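Local coordinates for protein glucose-6-phosphate isomerase (Plasmodium falciparum, PDB 3QKI) that probably interconverts glucose 6-phosphate and fructose 6-phosphate, the second step of glycolysis, as a member of the GPI family, at residues 71-82 / 359-367. Numbering follows the deposited sequence.
Sequences QRYSEKTLNKLV and LLALTSFYN
Y366 carries the dense half of this contact: its ring, held out from helix 356-371 with CG anti to the backbone N (chi1 178°), reaches the turn before helix 75-87, where its hydroxyl donates to R72 O (Y366 OH to R72 O 2.7 Å). Y73 CD1 lies over one face of that ring, 3.7 Å from Y366 CE2, in an oblique aromatic pair with planes 58° apart. L81 CD1 packs on Y366 CB at 3.8 Å, and T77 CG2 approaches Y366 CE1 obliquely. The Y73 hydroxyl meets T363 OG1 in the plane of its own ring and donates to it (Y73 OH to T363 OG1 2.7 Å); T363 OG1 in turn donates to L359 O, which also accepts T363 N, the two donors coming from opposite faces of its plane. Strand 64-70 of the mixed sheet in this α/β domain leads into the turn, and the contact joins helix 75-87 to helix 356-371, their short segment axes at 102°. At the Q71 end, N367 ND2 gives Q71 OE1 a nearly straight bond (3.0 Å), and one water bridges Q71 OE1, R72 N and N367 OD1. L362 CD2 still presses to 3.3 Å from L81 O, but beside it partly exposed V82 packs less closely, V82 CG2 standing 4.1 Å from L362 CD1. The L78 CD1 to L359 CD2 approach, 4.2 Å, is equally loose yet buried.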
ATOM      1  N   GLN A  71     -13.107  20.603   6.089  1.00 17.51           N
ATOM      2  CA  GLN A  71     -14.163  19.866   5.398  1.00 16.50           C
ATOM      3  C   GLN A  71     -15.138  20.898   4.858  1.00 19.40           C
ATOM      4  O   GLN A  71     -15.352  21.947   5.475  1.00 18.76           O
ATOM      5  CB  GLN A  71     -14.864  18.834   6.319  1.00 16.70           C
ATOM      6  CG  GLN A  71     -13.932  17.723   6.807  1.00 16.34           C
ATOM      7  CD  GLN A  71     -13.465  16.780   5.720  1.00 14.91           C
ATOM      8  OE1 GLN A  71     -14.089  16.615   4.668  1.00 16.99           O
ATOM      9  NE2 GLN A  71     -12.374  16.115   5.969  1.00 10.12           N
ATOM     10  N   ARG A  72     -15.720  20.612   3.708  1.00 16.03           N
ATOM     11  CA  ARG A  72     -16.596  21.540   2.990  1.00 15.53           C
ATOM     12  C   ARG A  72     -18.024  21.679   3.536  1.00 18.18           C
ATOM     13  O   ARG A  72     -19.010  21.447   2.839  1.00 17.41           O
ATOM     14  CB  ARG A  72     -16.539  21.281   1.469  1.00 14.00           C
ATOM     15  CG  ARG A  72     -15.119  21.315   0.909  1.00 15.47           C
ATOM     16  CD  ARG A  72     -15.114  21.402  -0.597  1.00 12.63           C
ATOM     17  NE  ARG A  72     -15.527  22.737  -1.033  1.00 18.50           N
ATOM     18  CZ  ARG A  72     -15.761  23.090  -2.294  1.00 27.41           C
ATOM     19  NH1 ARG A  72     -15.637  22.208  -3.270  1.00 17.91           N
ATOM     20  NH2 ARG A  72     -16.118  24.335  -2.583  1.00 21.09           N
ATOM     21  N   TYR A  73     -18.121  22.091   4.788  1.00 15.39           N
ATOM     22  CA  TYR A  73     -19.393  22.350   5.441  1.00 14.76           C
ATOM     23  C   TYR A  73     -19.310  23.457   6.455  1.00 18.42           C
ATOM     24  O   TYR A  73     -18.292  23.620   7.132  1.00 18.88           O
ATOM     25  CB  TYR A  73     -20.048  21.077   6.073  1.00 13.66           C
ATOM     26  CG  TYR A  73     -19.152  20.115   6.843  1.00 14.16           C
ATOM     27  CD1 TYR A  73     -19.137  18.753   6.538  1.00 14.61           C
ATOM     28  CD2 TYR A  73     -18.454  20.534   7.975  1.00 14.81           C
ATOM     29  CE1 TYR A  73     -18.359  17.857   7.264  1.00 12.40           C
ATOM     30  CE2 TYR A  73     -17.660  19.652   8.700  1.00 15.67           C
ATOM     31  CZ  TYR A  73     -17.635  18.310   8.352  1.00 17.37           C
ATOM     32  OH  TYR A  73     -16.875  17.426   9.063  1.00 12.88           O
ATOM     33  N   SER A  74     -20.414  24.183   6.592  1.00 16.13           N
ATOM     34  CA  SER A  74     -20.593  25.185   7.632  1.00 16.90           C
ATOM     35  C   SER A  74     -21.047  24.390   8.878  1.00 23.41           C
ATOM     36  O   SER A  74     -21.359  23.192   8.767  1.00 21.77           O
ATOM     37  CB  SER A  74     -21.690  26.158   7.222  1.00 18.72           C
ATOM     38  OG  SER A  74     -22.951  25.506   7.190  1.00 24.57           O
ATOM     39  N   GLU A  75     -21.132  25.040  10.050  1.00 21.86           N
ATOM     40  CA  GLU A  75     -21.646  24.370  11.246  1.00 22.33           C
ATOM     41  C   GLU A  75     -23.110  23.944  11.023  1.00 26.88           C
ATOM     42  O   GLU A  75     -23.535  22.902  11.527  1.00 28.31           O
ATOM     43  CB  GLU A  75     -21.557  25.269  12.476  1.00 23.56           C
ATOM     44  CG  GLU A  75     -20.145  25.586  12.887  1.00 32.75           C
ATOM     45  CD  GLU A  75     -20.015  26.908  13.616  1.00 52.37           C
ATOM     46  OE1 GLU A  75     -19.775  27.946  12.951  1.00 31.20           O
ATOM     47  OE2 GLU A  75     -20.181  26.903  14.857  1.00 41.28           O
ATOM     48  N   LYS A  76     -23.860  24.729  10.239  1.00 22.51           N
ATOM     49  CA  LYS A  76     -25.257  24.451   9.881  1.00 22.00           C
ATOM     50  C   LYS A  76     -25.381  23.162   9.063  1.00 22.01           C
ATOM     51  O   LYS A  76     -26.304  22.379   9.290  1.00 20.10           O
ATOM     52  CB  LYS A  76     -25.827  25.616   9.065  1.00 25.32           C
ATOM     53  CG  LYS A  76     -27.192  26.068   9.517  1.00 44.71           C
ATOM     54  CD  LYS A  76     -27.033  27.192  10.538  1.00 55.75           C
ATOM     55  CE  LYS A  76     -27.980  28.331  10.279  1.00 69.07           C
ATOM     56  NZ  LYS A  76     -27.527  29.590  10.926  1.00 81.22           N
ATOM     57  N   THR A  77     -24.463  22.954   8.091  1.00 17.93           N
ATOM     58  CA  THR A  77     -24.474  21.730   7.265  1.00 16.25           C
ATOM     59  C   THR A  77     -24.073  20.503   8.105  1.00 17.82           C
ATOM     60  O   THR A  77     -24.648  19.428   7.932  1.00 15.97           O
ATOM     61  CB  THR A  77     -23.685  21.909   5.974  1.00 18.69           C
ATOM     62  OG1 THR A  77     -24.239  23.009   5.257  1.00 17.49           O
ATOM     63  CG2 THR A  77     -23.718  20.652   5.072  1.00 16.46           C
ATOM     64  N   LEU A  78     -23.137  20.675   9.050  1.00 17.10           N
ATOM     65  CA  LEU A  78     -22.759  19.559   9.916  1.00 18.22           C
ATOM     66  C   LEU A  78     -23.936  19.199  10.826  1.00 22.32           C
ATOM     67  O   LEU A  78     -24.166  18.028  11.074  1.00 22.31           O
ATOM     68  CB  LEU A  78     -21.475  19.860  10.719  1.00 18.60           C
ATOM     69  CG  LEU A  78     -20.888  18.683  11.523  1.00 22.75           C
ATOM     70  CD1 LEU A  78     -20.618  17.471  10.645  1.00 22.07           C
ATOM     71  CD2 LEU A  78     -19.651  19.108  12.285  1.00 23.70           C
ATOM     72  N   ASN A  79     -24.716  20.203  11.280  1.00 20.27           N
ATOM     73  CA  ASN A  79     -25.916  19.956  12.098  1.00 19.08           C
ATOM     74  C   ASN A  79     -26.937  19.166  11.309  1.00 21.75           C
ATOM     75  O   ASN A  79     -27.574  18.278  11.876  1.00 22.36           O
ATOM     76  CB  ASN A  79     -26.512  21.261  12.634  1.00 21.53           C
ATOM     77  CG  ASN A  79     -25.664  21.919  13.707  1.00 51.36           C
ATOM     78  OD1 ASN A  79     -24.720  21.330  14.254  1.00 39.25           O
ATOM     79  ND2 ASN A  79     -25.955  23.177  14.010  1.00 49.26           N
ATOM     80  N   LYS A  80     -27.040  19.422   9.983  1.00 16.40           N
ATOM     81  CA  LYS A  80     -27.955  18.669   9.129  1.00 15.42           C
ATOM     82  C   LYS A  80     -27.484  17.224   8.992  1.00 19.89           C
ATOM     83  O   LYS A  80     -28.318  16.315   8.959  1.00 17.01           O
ATOM     84  CB  LYS A  80     -28.132  19.331   7.762  1.00 18.08           C
ATOM     85  CG  LYS A  80     -29.192  18.675   6.867  1.00 22.07           C
ATOM     86  CD  LYS A  80     -30.609  18.751   7.443  1.00 24.26           C
ATOM     87  CE  LYS A  80     -31.096  20.157   7.780  1.00 26.04           C
ATOM     88  NZ  LYS A  80     -32.463  20.129   8.334  1.00 28.22           N
ATOM     89  N   LEU A  81     -26.138  17.006   8.930  1.00 16.38           N
ATOM     90  CA  LEU A  81     -25.577  15.651   8.874  1.00 15.19           C
ATOM     91  C   LEU A  81     -25.971  14.891  10.154  1.00 18.46           C
ATOM     92  O   LEU A  81     -26.331  13.721  10.075  1.00 16.93           O
ATOM     93  CB  LEU A  81     -24.045  15.692   8.684  1.00 14.38           C
ATOM     94  CG  LEU A  81     -23.577  15.876   7.235  1.00 16.70           C
ATOM     95  CD1 LEU A  81     -22.116  16.264   7.188  1.00 17.66           C
ATOM     96  CD2 LEU A  81     -23.813  14.624   6.400  1.00 15.15           C
ATOM     97  N   VAL A  82     -25.964  15.584  11.319  1.00 15.33           N
ATOM     98  CA  VAL A  82     -26.392  15.011  12.613  1.00 15.09           C
ATOM     99  C   VAL A  82     -27.890  14.674  12.574  1.00 21.26           C
ATOM    100  O   VAL A  82     -28.282  13.612  13.062  1.00 20.63           O
ATOM    101  CB  VAL A  82     -25.977  15.897  13.807  1.00 16.48           C
ATOM    102  CG1 VAL A  82     -26.590  15.397  15.126  1.00 15.68           C
ATOM    103  CG2 VAL A  82     -24.457  15.970  13.897  1.00 15.15           C
ATOM    104  N   LEU A 359     -18.978  11.626  13.826  1.00 12.15           N
ATOM    105  CA  LEU A 359     -18.665  12.815  13.017  1.00 12.27           C
ATOM    106  C   LEU A 359     -17.702  12.470  11.874  1.00 14.67           C
ATOM    107  O   LEU A 359     -17.834  13.011  10.781  1.00 14.57           O
ATOM    108  CB  LEU A 359     -18.078  13.925  13.899  1.00 13.16           C
ATOM    109  CG  LEU A 359     -19.063  14.560  14.917  1.00 18.12           C
ATOM    110  CD1 LEU A 359     -18.322  15.495  15.871  1.00 18.43           C
ATOM    111  CD2 LEU A 359     -20.188  15.284  14.199  1.00 22.29           C
ATOM    112  N   LEU A 360     -16.775  11.531  12.115  1.00 12.48           N
ATOM    113  CA  LEU A 360     -15.828  11.066  11.091  1.00 13.02           C
ATOM    114  C   LEU A 360     -16.573  10.268  10.014  1.00 14.27           C
ATOM    115  O   LEU A 360     -16.369  10.484   8.829  1.00 12.86           O
ATOM    116  CB  LEU A 360     -14.706  10.245  11.749  1.00 14.16           C
ATOM    117  CG  LEU A 360     -13.488   9.913  10.876  1.00 20.38           C
ATOM    118  CD1 LEU A 360     -12.832  11.193  10.320  1.00 20.39           C
ATOM    119  CD2 LEU A 360     -12.437   9.167  11.677  1.00 22.48           C
ATOM    120  N   ALA A 361     -17.500   9.395  10.421  1.00 12.26           N
ATOM    121  CA  ALA A 361     -18.351   8.621   9.492  1.00 10.88           C
ATOM    122  C   ALA A 361     -19.273   9.553   8.696  1.00 11.65           C
ATOM    123  O   ALA A 361     -19.415   9.376   7.488  1.00 11.36           O
ATOM    124  CB  ALA A 361     -19.197   7.589  10.288  1.00 10.20           C
ATOM    125  N   LEU A 362     -19.872  10.572   9.356  1.00 11.09           N
ATOM    126  CA  LEU A 362     -20.750  11.546   8.673  1.00 11.37           C
ATOM    127  C   LEU A 362     -19.997  12.336   7.614  1.00 16.29           C
ATOM    128  O   LEU A 362     -20.527  12.570   6.538  1.00 15.23           O
ATOM    129  CB  LEU A 362     -21.427  12.499   9.668  1.00 11.70           C
ATOM    130  CG  LEU A 362     -22.556  11.907  10.542  1.00 14.73           C
ATOM    131  CD1 LEU A 362     -22.903  12.863  11.673  1.00 14.02           C
ATOM    132  CD2 LEU A 362     -23.778  11.638   9.733  1.00 14.77           C
ATOM    133  N   THR A 363     -18.734  12.713   7.922  1.00 15.55           N
ATOM    134  CA  THR A 363     -17.849  13.450   7.017  1.00 14.65           C
ATOM    135  C   THR A 363     -17.560  12.595   5.783  1.00 17.07           C
ATOM    136  O   THR A 363     -17.673  13.084   4.662  1.00 17.16           O
ATOM    137  CB  THR A 363     -16.578  13.848   7.766  1.00 14.55           C
ATOM    138  OG1 THR A 363     -16.930  14.721   8.846  1.00 15.86           O
ATOM    139  CG2 THR A 363     -15.564  14.515   6.884  1.00  8.81           C
ATOM    140  N   SER A 364     -17.188  11.324   5.997  1.00 13.75           N
ATOM    141  CA  SER A 364     -16.885  10.365   4.936  1.00 12.67           C
ATOM    142  C   SER A 364     -18.111  10.173   4.015  1.00 15.70           C
ATOM    143  O   SER A 364     -17.972  10.198   2.792  1.00 13.19           O
ATOM    144  CB  SER A 364     -16.470   9.045   5.562  1.00 16.82           C
ATOM    145  OG  SER A 364     -16.158   8.047   4.601  1.00 22.00           O
ATOM    146  N   PHE A 365     -19.295   9.979   4.613  1.00 13.37           N
ATOM    147  CA  PHE A 365     -20.581   9.806   3.938  1.00 13.33           C
ATOM    148  C   PHE A 365     -20.902  11.041   3.093  1.00 18.89           C
ATOM    149  O   PHE A 365     -21.294  10.911   1.939  1.00 18.76           O
ATOM    150  CB  PHE A 365     -21.683   9.552   4.998  1.00 15.50           C
ATOM    151  CG  PHE A 365     -23.094   9.525   4.461  1.00 17.61           C
ATOM    152  CD1 PHE A 365     -23.574   8.417   3.771  1.00 20.21           C
ATOM    153  CD2 PHE A 365     -23.948  10.611   4.650  1.00 19.89           C
ATOM    154  CE1 PHE A 365     -24.888   8.393   3.281  1.00 21.64           C
ATOM    155  CE2 PHE A 365     -25.245  10.601   4.135  1.00 22.11           C
ATOM    156  CZ  PHE A 365     -25.709   9.492   3.452  1.00 20.17           C
ATOM    157  N   TYR A 366     -20.728  12.249   3.684  1.00 16.35           N
ATOM    158  CA  TYR A 366     -20.962  13.534   3.037  1.00 15.37           C
ATOM    159  C   TYR A 366     -20.067  13.704   1.784  1.00 16.18           C
ATOM    160  O   TYR A 366     -20.581  13.966   0.697  1.00 13.89           O
ATOM    161  CB  TYR A 366     -20.685  14.640   4.066  1.00 16.40           C
ATOM    162  CG  TYR A 366     -20.838  16.053   3.557  1.00 17.79           C
ATOM    163  CD1 TYR A 366     -22.101  16.623   3.390  1.00 18.37           C
ATOM    164  CD2 TYR A 366     -19.725  16.862   3.343  1.00 18.78           C
ATOM    165  CE1 TYR A 366     -22.250  17.937   2.958  1.00 16.25           C
ATOM    166  CE2 TYR A 366     -19.861  18.183   2.909  1.00 19.59           C
ATOM    167  CZ  TYR A 366     -21.128  18.719   2.729  1.00 23.66           C
ATOM    168  OH  TYR A 366     -21.264  20.018   2.313  1.00 18.44           O
ATOM    169  N   ASN A 367     -18.744  13.500   1.937  1.00 14.26           N
ATOM    170  CA  ASN A 367     -17.787  13.594   0.819  1.00 14.36           C
ATOM    171  C   ASN A 367     -18.097  12.631  -0.292  1.00 17.39           C
ATOM    172  O   ASN A 367     -18.047  13.011  -1.468  1.00 19.52           O
ATOM    173  CB  ASN A 367     -16.358  13.388   1.307  1.00 13.85           C
ATOM    174  CG  ASN A 367     -15.837  14.571   2.069  1.00 23.62           C
ATOM    175  OD1 ASN A 367     -16.324  15.681   1.909  1.00 18.75           O
ATOM    176  ND2 ASN A 367     -14.849  14.353   2.930  1.00 13.51           N
TER
HETATM  177  O   HOH W   1     -15.452  17.882   2.761  1.00 16.37           O